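Side-chain contacts in D-3-phosphoglycerate dehydrogenase (Sulfolobus tokodaii, PDB 2EKL), which probably oxidises D-3-phosphoglycerate with NAD as cofactor, as expected of a D-isomer specific 2-hydroxyacid dehydrogenase feeding amino-acid biosynthesis: residues A[100-105]-A[154-159]; A[107-112]-A[199-204]; A[114-119]-A[253-258]. All blocks are in the same frame, centred on the assembly; numbering follows the deposited sequence.

All three contacts use helix 102-118, which packs on the seven-stranded parallel sheet of the NAD-binding domain, running roughly antiparallel to its strands. Interaction 1 joins its first turns to helix 152-163, interaction 2 its middle to strand 199-202, and interaction 3 its end to strand 251-256. The centres of interactions 1 and 2, and of interactions 2 and 3, lie about 9 Å apart, and those of interactions 1 and 3 about 17 Å apart. V157 CG2 packs 3.7 Å from H203 NE2, tying the first two; L112 O lies 3.6 Å from A255 CB, tying the last two. Each contact also reaches NAD: S101 and A105 at the nicotinamide, V204 at a ribose hydroxyl, D257 at the carboxamide.

Interaction 1: residues A[100-105]-A[154-159]; sequences ASTDSA and GTKVGI. With NAD (nicotinamide-adenine-dinucleotide), chain B.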
loop_
_atom_site.group_PDB
_atom_site.type_symbol
_atom_site.label_atom_id
_atom_site.label_comp_id
_atom_site.label_asym_id
_atom_site.label_seq_id
_atom_site.Cartn_x
_atom_site.Cartn_y
_atom_site.Cartn_z
ATOM N N ALA A 100 -8.026 18.571 -6.762
ATOM C CA ALA A 100 -8.602 18.364 -5.435
ATOM C C ALA A 100 -8.342 17.010 -4.768
ATOM O O ALA A 100 -8.390 16.906 -3.541
ATOM C CB ALA A 100 -10.099 18.614 -5.489
ATOM N N SER A 101 -8.062 15.977 -5.555
ATOM C CA SER A 101 -7.852 14.654 -4.976
ATOM C C SER A 101 -6.432 14.108 -5.097
ATOM O O SER A 101 -6.192 12.937 -4.798
ATOM C CB SER A 101 -8.816 13.656 -5.616
ATOM O OG SER A 101 -8.446 13.378 -6.955
ATOM N N THR A 102 -5.495 14.952 -5.514
ATOM C CA THR A 102 -4.110 14.526 -5.704
ATOM C C THR A 102 -3.536 13.555 -4.673
ATOM O O THR A 102 -3.158 12.437 -5.024
ATOM C CB THR A 102 -3.161 15.744 -5.806
ATOM O OG1 THR A 102 -3.556 16.568 -6.910
ATOM C CG2 THR A 102 -1.722 15.283 -6.019
ATOM N N ASP A 103 -3.467 13.960 -3.406
ATOM C CA ASP A 103 -2.878 13.079 -2.395
ATOM C C ASP A 103 -3.609 11.754 -2.212
ATOM O O ASP A 103 -2.983 10.731 -1.928
ATOM C CB ASP A 103 -2.751 13.796 -1.042
ATOM C CG ASP A 103 -1.697 14.898 -1.058
ATOM O OD1 ASP A 103 -0.710 14.785 -1.821
ATOM O OD2 ASP A 103 -1.849 15.875 -0.292
ATOM N N SER A 104 -4.926 11.762 -2.363
ATOM C CA SER A 104 -5.676 10.519 -2.222
ATOM C C SER A 104 -5.355 9.572 -3.378
ATOM O O SER A 104 -5.244 8.360 -3.186
ATOM C CB SER A 104 -7.176 10.808 -2.159
ATOM O OG SER A 104 -7.505 11.373 -0.897
ATOM N N ALA A 105 -5.186 10.124 -4.575
ATOM C CA ALA A 105 -4.862 9.303 -5.742
ATOM C C ALA A 105 -3.429 8.782 -5.620
ATOM O O ALA A 105 -3.141 7.635 -5.972
ATOM C CB ALA A 105 -5.032 10.120 -7.034
ATOM N N GLY A 154 1.837 12.152 -10.528
ATOM C CA GLY A 154 3.072 11.481 -10.891
ATOM C C GLY A 154 4.274 11.962 -10.097
ATOM O O GLY A 154 5.108 11.164 -9.669
ATOM N N THR A 155 4.371 13.270 -9.892
ATOM C CA THR A 155 5.493 13.819 -9.144
ATOM C C THR A 155 5.540 13.295 -7.714
ATOM O O THR A 155 6.595 12.894 -7.231
ATOM C CB THR A 155 5.447 15.362 -9.112
ATOM O OG1 THR A 155 5.558 15.866 -10.450
ATOM C CG2 THR A 155 6.598 15.912 -8.270
ATOM N N LYS A 156 4.395 13.291 -7.037
ATOM C CA LYS A 156 4.359 12.817 -5.660
ATOM C C LYS A 156 4.608 11.318 -5.524
ATOM O O LYS A 156 5.220 10.875 -4.550
ATOM C CB LYS A 156 3.035 13.216 -5.001
ATOM C CG LYS A 156 2.952 14.719 -4.732
ATOM C CD LYS A 156 1.686 15.108 -3.994
ATOM C CE LYS A 156 1.723 16.580 -3.605
ATOM N NZ LYS A 156 0.516 17.009 -2.844
ATOM N N VAL A 157 4.142 10.537 -6.489
ATOM C CA VAL A 157 4.370 9.097 -6.451
ATOM C C VAL A 157 5.887 8.893 -6.548
ATOM O O VAL A 157 6.457 8.018 -5.899
ATOM C CB VAL A 157 3.648 8.384 -7.631
ATOM C CG1 VAL A 157 4.134 6.945 -7.759
ATOM C CG2 VAL A 157 2.133 8.397 -7.395
ATOM N N GLY A 158 6.536 9.727 -7.354
ATOM C CA GLY A 158 7.979 9.638 -7.507
ATOM C C GLY A 158 8.711 9.966 -6.216
ATOM O O GLY A 158 9.676 9.298 -5.850
ATOM N N ILE A 159 8.252 10.999 -5.518
ATOM C CA ILE A 159 8.879 11.399 -4.261
ATOM C C ILE A 159 8.779 10.264 -3.245
ATOM O O ILE A 159 9.741 9.959 -2.535
ATOM C CB ILE A 159 8.204 12.674 -3.702
ATOM C CG1 ILE A 159 8.513 13.853 -4.631
ATOM C CG2 ILE A 159 8.679 12.952 -2.278
ATOM C CD1 ILE A 159 7.732 15.107 -4.321
HETATM P PA NAD B . -1.761 16.456 -14.453
HETATM O O1A NAD B . -1.184 17.206 -13.324
HETATM O O2A NAD B . -2.422 17.278 -15.547
HETATM O O5B NAD B . -0.588 15.540 -15.048
HETATM C C5B NAD B . -0.842 14.732 -16.186
HETATM C C4B NAD B . 0.630 14.600 -16.910
HETATM O O4B NAD B . 0.645 13.511 -17.848
HETATM C C3B NAD B . 1.045 15.965 -17.555
HETATM O O3B NAD B . 2.331 16.391 -17.109
HETATM C C2B NAD B . 0.900 15.666 -19.053
HETATM O O2B NAD B . 1.657 16.439 -19.953
HETATM C C1B NAD B . 1.194 14.212 -19.012
HETATM N N9A NAD B . 0.838 13.488 -20.274
HETATM C C8A NAD B . -0.274 13.589 -21.097
HETATM N N7A NAD B . -0.152 12.728 -22.134
HETATM C C5A NAD B . 1.022 12.069 -21.994
HETATM C C6A NAD B . 1.726 11.045 -22.743
HETATM N N6A NAD B . 1.216 10.541 -23.854
HETATM N N1A NAD B . 2.998 10.565 -22.281
HETATM C C2A NAD B . 3.603 11.073 -21.085
HETATM N N3A NAD B . 2.921 12.072 -20.353
HETATM C C4A NAD B . 1.661 12.550 -20.805
HETATM O O3 NAD B . -2.894 15.449 -13.907
HETATM P PN NAD B . -3.006 14.680 -12.493
HETATM O O1N NAD B . -1.663 14.339 -12.001
HETATM O O2N NAD B . -3.804 15.599 -11.630
HETATM O O5D NAD B . -3.892 13.468 -12.974
HETATM C C5D NAD B . -3.283 12.380 -13.637
HETATM C C4D NAD B . -4.304 11.339 -14.047
HETATM O O4D NAD B . -4.936 10.746 -12.927
HETATM C C3D NAD B . -5.475 11.833 -14.944
HETATM O O3D NAD B . -5.754 10.893 -15.993
HETATM C C2D NAD B . -6.588 12.032 -13.981
HETATM O O2D NAD B . -7.842 12.183 -14.617
HETATM C C1D NAD B . -6.337 10.820 -13.127
HETATM N N1N NAD B . -6.968 10.773 -11.777
HETATM C C2N NAD B . -7.609 9.558 -11.380
HETATM C C3N NAD B . -8.219 9.490 -10.092
HETATM C C7N NAD B . -8.880 8.233 -9.670
HETATM O O7N NAD B . -9.978 8.347 -8.905
HETATM N N7N NAD B . -8.461 7.020 -10.000
HETATM C C4N NAD B . -8.159 10.695 -9.222
HETATM C C5N NAD B . -7.506 11.923 -9.639
HETATM C C6N NAD B . -6.904 11.952 -10.937
HETATM O O HOH W 1 0.154 17.358 0.525
#
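K156 and D103 join two helices of the NAD-binding Rossmann domain by a salt bridge at the protein surface. Helix 152-163 follows the glycine-rich turn, and G154 fits the last glycine of a GxGxxG pattern; helix 102-118 starts beside it. The CA atoms of D103 and K156 remain 7.9 Å apart, and the lysine spans the gap because its chain is fully extended beyond CG, with chi2, chi3 and chi4 all near 180°.

The tight part is the D103 carboxylate, whose OD1 comes within 3.3 Å of K156 CD as well as meeting the ammonium group. T102 adds ordinary van der Waals packing: its side chain crosses the lysine at about a right angle, T102 CG2 meeting K156 CD at 4.0 Å. This methyl stands anti to the backbone N of T102, while OG1 turns back to bond G99 O, so the branch facing the lysine is apolar.

On the loose side, a water donates to D103 OD2 at 2.6 Å and accepts a weak bond from K156 NZ at 3.4 Å, bridging the ion pair. Separately, A141 of the second subunit packs against D103. S101 and A105, two residues before and after D103, line the nicotinamide, with S101 OG 3.2 Å from NAD C5N. In the salt bridge itself, K156 NZ reaches D103 OD1 at 2.7 Å from the syn side, 26° out of the carboxylate plane.

Interaction 2: residues A[107-112]-A[199-204]; sequences ELTIGL and VISLHV. With NAD (nicotinamide-adenine-dinucleotide), chain B.
T109 meets H203 and S201 with both branches of its side chain, in a small buried contact of 89 Å² between helix 102-118 and strand 199-202 with the residue that follows it. Its hydroxyl lies at the edge of the imidazole and in the ring plane, OG1 being 3.4 Å from H203 CE1. The methyl touches the same carbon, and CG2 also comes 3.3 Å from S201 OG. With chi1 at -60°, CG2 is anti to the backbone N and OG1 sits beside it, which lets OG1 bond A105 O one helical turn back as well as T231 OG1. T231 itself is an NAD-binding residue.

The next shell restrains the imidazole. S201 OG and H203 NE2 share a hydrogen bond of 2.6 Å whose direction is not settled, and it ties the histidine back to the strand that carries it. I153 and V157 of helix 152-163 pack against the ring too. Just beyond, the chain leaves the strand for the cofactor: NAD O3D donates to V204 O at 2.5 Å, and V204 CG1 lies 3.6 Å from C4A of the adenine. This is the usual Rossmann placement of the dinucleotide at the C-terminal ends of the parallel strands.

Strand 199-202 lies between strands 144-148 and 226-230, while T109 is set among V157 of helix 152-163, V229 of strand 226-230 and the histidine.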
loop_
_atom_site.group_PDB
_atom_site.type_symbol
_atom_site.label_atom_id
_atom_site.label_comp_id
_atom_site.label_asym_id
_atom_site.label_seq_id
_atom_site.Cartn_x
_atom_site.Cartn_y
_atom_site.Cartn_z
ATOM N N GLU A 107 -1.753 8.182 -2.847
ATOM C CA GLU A 107 -1.727 7.142 -1.837
ATOM C C GLU A 107 -2.277 5.821 -2.359
ATOM O O GLU A 107 -1.702 4.763 -2.099
ATOM C CB GLU A 107 -2.489 7.620 -0.594
ATOM C CG GLU A 107 -1.698 8.672 0.193
ATOM C CD GLU A 107 -2.573 9.606 1.012
ATOM O OE1 GLU A 107 -3.696 9.213 1.390
ATOM O OE2 GLU A 107 -2.120 10.737 1.293
ATOM N N LEU A 108 -3.374 5.873 -3.107
ATOM C CA LEU A 108 -3.940 4.642 -3.643
ATOM C C LEU A 108 -2.952 4.013 -4.619
ATOM O O LEU A 108 -2.850 2.791 -4.701
ATOM C CB LEU A 108 -5.267 4.908 -4.362
ATOM C CG LEU A 108 -5.972 3.648 -4.883
ATOM C CD1 LEU A 108 -6.384 2.769 -3.706
ATOM C CD2 LEU A 108 -7.196 4.037 -5.705
ATOM N N THR A 109 -2.218 4.847 -5.352
ATOM C CA THR A 109 -1.236 4.344 -6.317
ATOM C C THR A 109 -0.174 3.513 -5.603
ATOM O O THR A 109 0.143 2.395 -6.021
ATOM C CB THR A 109 -0.538 5.497 -7.074
ATOM O OG1 THR A 109 -1.516 6.264 -7.789
ATOM C CG2 THR A 109 0.488 4.941 -8.068
ATOM N N ILE A 110 0.383 4.066 -4.527
ATOM C CA ILE A 110 1.404 3.368 -3.748
ATOM C C ILE A 110 0.809 2.095 -3.150
ATOM O O ILE A 110 1.461 1.044 -3.110
ATOM C CB ILE A 110 1.942 4.265 -2.598
ATOM C CG1 ILE A 110 2.655 5.491 -3.185
ATOM C CG2 ILE A 110 2.886 3.465 -1.695
ATOM C CD1 ILE A 110 3.840 5.162 -4.085
ATOM N N GLY A 111 -0.431 2.191 -2.685
ATOM C CA GLY A 111 -1.084 1.030 -2.105
ATOM C C GLY A 111 -1.250 -0.081 -3.132
ATOM O O GLY A 111 -1.011 -1.251 -2.833
ATOM N N LEU A 112 -1.676 0.281 -4.340
ATOM C CA LEU A 112 -1.862 -0.699 -5.413
ATOM C C LEU A 112 -0.532 -1.334 -5.813
ATOM O O LEU A 112 -0.448 -2.549 -6.027
ATOM C CB LEU A 112 -2.515 -0.035 -6.636
ATOM C CG LEU A 112 -4.019 0.243 -6.529
ATOM C CD1 LEU A 112 -4.493 1.082 -7.713
ATOM C CD2 LEU A 112 -4.767 -1.087 -6.486
ATOM N N VAL A 199 8.919 -1.401 -12.290
ATOM C CA VAL A 199 7.550 -0.990 -12.002
ATOM C C VAL A 199 7.258 0.221 -12.877
ATOM O O VAL A 199 8.094 1.118 -13.005
ATOM C CB VAL A 199 7.363 -0.565 -10.524
ATOM C CG1 VAL A 199 5.925 -0.090 -10.293
ATOM C CG2 VAL A 199 7.688 -1.729 -9.594
ATOM N N ILE A 200 6.080 0.238 -13.487
ATOM C CA ILE A 200 5.665 1.355 -14.329
ATOM C C ILE A 200 4.356 1.882 -13.755
ATOM O O ILE A 200 3.416 1.112 -13.559
ATOM C CB ILE A 200 5.425 0.905 -15.780
ATOM C CG1 ILE A 200 6.729 0.368 -16.374
ATOM C CG2 ILE A 200 4.908 2.079 -16.618
ATOM C CD1 ILE A 200 6.570 -0.236 -17.751
ATOM N N SER A 201 4.293 3.181 -13.477
ATOM C CA SER A 201 3.079 3.765 -12.919
ATOM C C SER A 201 2.555 4.841 -13.870
ATOM O O SER A 201 3.269 5.785 -14.204
ATOM C CB SER A 201 3.369 4.352 -11.535
ATOM O OG SER A 201 2.170 4.630 -10.838
ATOM N N LEU A 202 1.304 4.689 -14.294
ATOM C CA LEU A 202 0.688 5.614 -15.245
ATOM C C LEU A 202 -0.123 6.719 -14.579
ATOM O O LEU A 202 -1.018 6.450 -13.779
ATOM C CB LEU A 202 -0.201 4.829 -16.210
ATOM C CG LEU A 202 0.459 3.600 -16.841
ATOM C CD1 LEU A 202 -0.555 2.875 -17.706
ATOM C CD2 LEU A 202 1.678 4.018 -17.668
ATOM N N HIS A 203 0.192 7.964 -14.928
ATOM C CA HIS A 203 -0.478 9.130 -14.356
ATOM C C HIS A 203 -0.669 10.200 -15.422
ATOM O O HIS A 203 -0.436 11.384 -15.183
ATOM C CB HIS A 203 0.372 9.684 -13.215
ATOM C CG HIS A 203 0.666 8.675 -12.153
ATOM N ND1 HIS A 203 -0.286 8.254 -11.251
ATOM C CD2 HIS A 203 1.779 7.949 -11.895
ATOM C CE1 HIS A 203 0.229 7.312 -10.482
ATOM N NE2 HIS A 203 1.480 7.107 -10.852
ATOM N N VAL A 204 -1.105 9.771 -16.598
ATOM C CA VAL A 204 -1.301 10.679 -17.721
ATOM C C VAL A 204 -2.726 11.178 -17.903
ATOM O O VAL A 204 -3.683 10.577 -17.413
ATOM C CB VAL A 204 -0.895 10.001 -19.048
ATOM C CG1 VAL A 204 0.566 9.592 -19.002
ATOM C CG2 VAL A 204 -1.787 8.785 -19.303
HETATM P PA NAD B . -1.761 16.456 -14.453
HETATM O O1A NAD B . -1.184 17.206 -13.324
HETATM O O2A NAD B . -2.422 17.278 -15.547
HETATM O O5B NAD B . -0.588 15.540 -15.048
HETATM C C5B NAD B . -0.842 14.732 -16.186
HETATM C C4B NAD B . 0.630 14.600 -16.910
HETATM O O4B NAD B . 0.645 13.511 -17.848
HETATM C C3B NAD B . 1.045 15.965 -17.555
HETATM O O3B NAD B . 2.331 16.391 -17.109
HETATM C C2B NAD B . 0.900 15.666 -19.053
HETATM O O2B NAD B . 1.657 16.439 -19.953
HETATM C C1B NAD B . 1.194 14.212 -19.012
HETATM N N9A NAD B . 0.838 13.488 -20.274
HETATM C C8A NAD B . -0.274 13.589 -21.097
HETATM N N7A NAD B . -0.152 12.728 -22.134
HETATM C C5A NAD B . 1.022 12.069 -21.994
HETATM C C6A NAD B . 1.726 11.045 -22.743
HETATM N N6A NAD B . 1.216 10.541 -23.854
HETATM N N1A NAD B . 2.998 10.565 -22.281
HETATM C C2A NAD B . 3.603 11.073 -21.085
HETATM N N3A NAD B . 2.921 12.072 -20.353
HETATM C C4A NAD B . 1.661 12.550 -20.805
HETATM O O3 NAD B . -2.894 15.449 -13.907
HETATM P PN NAD B . -3.006 14.680 -12.493
HETATM O O1N NAD B . -1.663 14.339 -12.001
HETATM O O2N NAD B . -3.804 15.599 -11.630
HETATM O O5D NAD B . -3.892 13.468 -12.974
HETATM C C5D NAD B . -3.283 12.380 -13.637
HETATM C C4D NAD B . -4.304 11.339 -14.047
HETATM O O4D NAD B . -4.936 10.746 -12.927
HETATM C C3D NAD B . -5.475 11.833 -14.944
HETATM O O3D NAD B . -5.754 10.893 -15.993
HETATM C C2D NAD B . -6.588 12.032 -13.981
HETATM O O2D NAD B . -7.842 12.183 -14.617
HETATM C C1D NAD B . -6.337 10.820 -13.127
HETATM N N1N NAD B . -6.968 10.773 -11.777
HETATM C C2N NAD B . -7.609 9.558 -11.380
HETATM C C3N NAD B . -8.219 9.490 -10.092
HETATM C C7N NAD B . -8.880 8.233 -9.670
HETATM O O7N NAD B . -9.978 8.347 -8.905
HETATM N N7N NAD B . -8.461 7.020 -10.000
HETATM C C4N NAD B . -8.159 10.695 -9.222
HETATM C C5N NAD B . -7.506 11.923 -9.639
HETATM C C6N NAD B . -6.904 11.952 -10.937
#

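Interaction 3: residues A[114-119]-A[253-258]; sequences IAAARK and AYATDV. With NAD (nicotinamide-adenine-dinucleotide), chain B.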
loop_
_atom_site.group_PDB
_atom_site.type_symbol
_atom_site.label_atom_id
_atom_site.label_comp_id
_atom_site.label_asym_id
_atom_site.label_seq_id
_atom_site.Cartn_x
_atom_site.Cartn_y
_atom_site.Cartn_z
ATOM N N ILE A 114 2.158 -1.830 -3.994
ATOM C CA ILE A 114 2.578 -2.784 -2.975
ATOM C C ILE A 114 1.656 -4.000 -2.948
ATOM O O ILE A 114 2.123 -5.128 -2.819
ATOM C CB ILE A 114 2.614 -2.122 -1.581
ATOM C CG1 ILE A 114 3.642 -0.985 -1.586
ATOM C CG2 ILE A 114 2.990 -3.149 -0.520
ATOM C CD1 ILE A 114 3.582 -0.086 -0.355
ATOM N N ALA A 115 0.353 -3.773 -3.077
ATOM C CA ALA A 115 -0.598 -4.886 -3.065
ATOM C C ALA A 115 -0.306 -5.838 -4.220
ATOM O O ALA A 115 -0.379 -7.058 -4.062
ATOM C CB ALA A 115 -2.027 -4.365 -3.159
ATOM N N ALA A 116 0.042 -5.278 -5.374
ATOM C CA ALA A 116 0.354 -6.085 -6.559
ATOM C C ALA A 116 1.663 -6.850 -6.375
ATOM O O ALA A 116 1.756 -8.040 -6.684
ATOM C CB ALA A 116 0.453 -5.184 -7.788
ATOM N N ALA A 117 2.678 -6.153 -5.885
ATOM C CA ALA A 117 3.982 -6.755 -5.665
ATOM C C ALA A 117 3.944 -7.869 -4.625
ATOM O O ALA A 117 4.684 -8.849 -4.731
ATOM C CB ALA A 117 4.977 -5.678 -5.227
ATOM N N ARG A 118 3.061 -7.741 -3.642
ATOM C CA ARG A 118 3.012 -8.715 -2.561
ATOM C C ARG A 118 1.793 -9.623 -2.507
ATOM O O ARG A 118 1.615 -10.352 -1.530
ATOM C CB ARG A 118 3.162 -7.968 -1.233
ATOM C CG ARG A 118 4.473 -7.200 -1.152
ATOM C CD ARG A 118 5.645 -8.169 -1.038
ATOM N NE ARG A 118 5.773 -8.692 0.322
ATOM C CZ ARG A 118 6.359 -8.037 1.322
ATOM N NH1 ARG A 118 6.879 -6.829 1.118
ATOM N NH2 ARG A 118 6.427 -8.591 2.528
ATOM N N LYS A 119 0.970 -9.584 -3.550
ATOM C CA LYS A 119 -0.236 -10.409 -3.609
ATOM C C LYS A 119 -1.019 -10.265 -2.318
ATOM O O LYS A 119 -1.473 -11.251 -1.735
ATOM C CB LYS A 119 0.144 -11.876 -3.830
ATOM C CG LYS A 119 0.955 -12.081 -5.092
ATOM C CD LYS A 119 1.430 -13.512 -5.242
ATOM C CE LYS A 119 2.324 -13.654 -6.460
ATOM N NZ LYS A 119 2.864 -15.036 -6.594
ATOM N N ALA A 253 2.184 -8.377 -12.787
ATOM C CA ALA A 253 0.891 -7.937 -12.294
ATOM C C ALA A 253 0.482 -6.586 -12.859
ATOM O O ALA A 253 1.329 -5.759 -13.210
ATOM C CB ALA A 253 0.913 -7.866 -10.758
ATOM N N TYR A 254 -0.828 -6.386 -12.960
ATOM C CA TYR A 254 -1.397 -5.125 -13.413
ATOM C C TYR A 254 -2.319 -4.704 -12.271
ATOM O O TYR A 254 -3.272 -5.416 -11.937
ATOM C CB TYR A 254 -2.216 -5.303 -14.699
ATOM C CG TYR A 254 -2.843 -4.017 -15.215
ATOM C CD1 TYR A 254 -2.050 -2.963 -15.679
ATOM C CD2 TYR A 254 -4.229 -3.859 -15.250
ATOM C CE1 TYR A 254 -2.626 -1.786 -16.166
ATOM C CE2 TYR A 254 -4.813 -2.688 -15.735
ATOM C CZ TYR A 254 -4.006 -1.657 -16.191
ATOM O OH TYR A 254 -4.585 -0.508 -16.678
ATOM N N ALA A 255 -2.010 -3.573 -11.646
ATOM C CA ALA A 255 -2.814 -3.064 -10.534
ATOM C C ALA A 255 -3.461 -1.774 -11.002
ATOM O O ALA A 255 -2.765 -0.829 -11.363
ATOM C CB ALA A 255 -1.926 -2.806 -9.320
ATOM N N THR A 256 -4.787 -1.714 -10.972
ATOM C CA THR A 256 -5.467 -0.532 -11.472
ATOM C C THR A 256 -6.701 -0.114 -10.684
ATOM O O THR A 256 -7.366 -0.941 -10.061
ATOM C CB THR A 256 -5.878 -0.764 -12.944
ATOM O OG1 THR A 256 -6.446 0.428 -13.486
ATOM C CG2 THR A 256 -6.908 -1.893 -13.034
ATOM N N ASP A 257 -6.988 1.185 -10.712
ATOM C CA ASP A 257 -8.164 1.728 -10.049
ATOM C C ASP A 257 -9.167 2.087 -11.149
ATOM O O ASP A 257 -10.287 2.512 -10.871
ATOM C CB ASP A 257 -7.794 2.986 -9.253
ATOM C CG ASP A 257 -8.972 3.561 -8.484
ATOM O OD1 ASP A 257 -9.638 2.798 -7.748
ATOM O OD2 ASP A 257 -9.228 4.780 -8.604
ATOM N N VAL A 258 -8.750 1.908 -12.399
ATOM C CA VAL A 258 -9.602 2.230 -13.543
ATOM C C VAL A 258 -9.703 1.092 -14.562
ATOM O O VAL A 258 -8.708 0.442 -14.900
ATOM C CB VAL A 258 -9.089 3.500 -14.264
ATOM C CG1 VAL A 258 -9.145 4.691 -13.317
ATOM C CG2 VAL A 258 -7.666 3.278 -14.761
HETATM P PA NAD B . -1.761 16.456 -14.453
HETATM O O1A NAD B . -1.184 17.206 -13.324
HETATM O O2A NAD B . -2.422 17.278 -15.547
HETATM O O5B NAD B . -0.588 15.540 -15.048
HETATM C C5B NAD B . -0.842 14.732 -16.186
HETATM C C4B NAD B . 0.630 14.600 -16.910
HETATM O O4B NAD B . 0.645 13.511 -17.848
HETATM C C3B NAD B . 1.045 15.965 -17.555
HETATM O O3B NAD B . 2.331 16.391 -17.109
HETATM C C2B NAD B . 0.900 15.666 -19.053
HETATM O O2B NAD B . 1.657 16.439 -19.953
HETATM C C1B NAD B . 1.194 14.212 -19.012
HETATM N N9A NAD B . 0.838 13.488 -20.274
HETATM C C8A NAD B . -0.274 13.589 -21.097
HETATM N N7A NAD B . -0.152 12.728 -22.134
HETATM C C5A NAD B . 1.022 12.069 -21.994
HETATM C C6A NAD B . 1.726 11.045 -22.743
HETATM N N6A NAD B . 1.216 10.541 -23.854
HETATM N N1A NAD B . 2.998 10.565 -22.281
HETATM C C2A NAD B . 3.603 11.073 -21.085
HETATM N N3A NAD B . 2.921 12.072 -20.353
HETATM C C4A NAD B . 1.661 12.550 -20.805
HETATM O O3 NAD B . -2.894 15.449 -13.907
HETATM P PN NAD B . -3.006 14.680 -12.493
HETATM O O1N NAD B . -1.663 14.339 -12.001
HETATM O O2N NAD B . -3.804 15.599 -11.630
HETATM O O5D NAD B . -3.892 13.468 -12.974
HETATM C C5D NAD B . -3.283 12.380 -13.637
HETATM C C4D NAD B . -4.304 11.339 -14.047
HETATM O O4D NAD B . -4.936 10.746 -12.927
HETATM C C3D NAD B . -5.475 11.833 -14.944
HETATM O O3D NAD B . -5.754 10.893 -15.993
HETATM C C2D NAD B . -6.588 12.032 -13.981
HETATM O O2D NAD B . -7.842 12.183 -14.617
HETATM C C1D NAD B . -6.337 10.820 -13.127
HETATM N N1N NAD B . -6.968 10.773 -11.777
HETATM C C2N NAD B . -7.609 9.558 -11.380
HETATM C C3N NAD B . -8.219 9.490 -10.092
HETATM C C7N NAD B . -8.880 8.233 -9.670
HETATM O O7N NAD B . -9.978 8.347 -8.905
HETATM N N7N NAD B . -8.461 7.020 -10.000
HETATM C C4N NAD B . -8.159 10.695 -9.222
HETATM C C5N NAD B . -7.506 11.923 -9.639
HETATM C C6N NAD B . -6.904 11.952 -10.937
#
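The last turns of helix 102-118 come close to strand 251-256 at A116 and A255, whose CA atoms are 5.9 Å apart. A116 CB is directed at the strand and meets two methyls on it, A255 CB at 3.7 Å and A253 CB at 4.0 Å. In an extended strand alternate residues face the same way, so A253 and A255 both point to the helix while Y254 between them points away. The three alanines account for nearly all of the 112 Å² buried here, and the small side chains let the helix backbone come near: A116 O itself lies 4.2 Å from A253 CB.

In the Rossmann fold this is a helix lying against the parallel sheet, with strand 251-256 set between strands 226-230 and 278-280. The helix finishes in a Schellman motif, K119 taking positive phi (49°) with two bonds back into the last turn. R118, just before it, turns to the second subunit, where its NH1 bonds S104 O and its NH2 bonds I284 O, both of that subunit.

Beyond the strand, the chain continues to the cofactor at D257. The carboxamide N7N of NAD donates one N-H to D257 OD2 at 2.7 Å, with an N-H...O angle of 154°. D257 CG is anti to the backbone N (chi1 -177°), which carries the carboxylate towards the nicotinamide end of the pocket. Other bonds, all within the same chain, limit its rotation: OD1 accepts from I284 N and is hydrogen-bonded to T281 OG1, while OD2 accepts from G285 N in addition to the carboxamide. L108 of helix 102-118 packs on the same carboxylate.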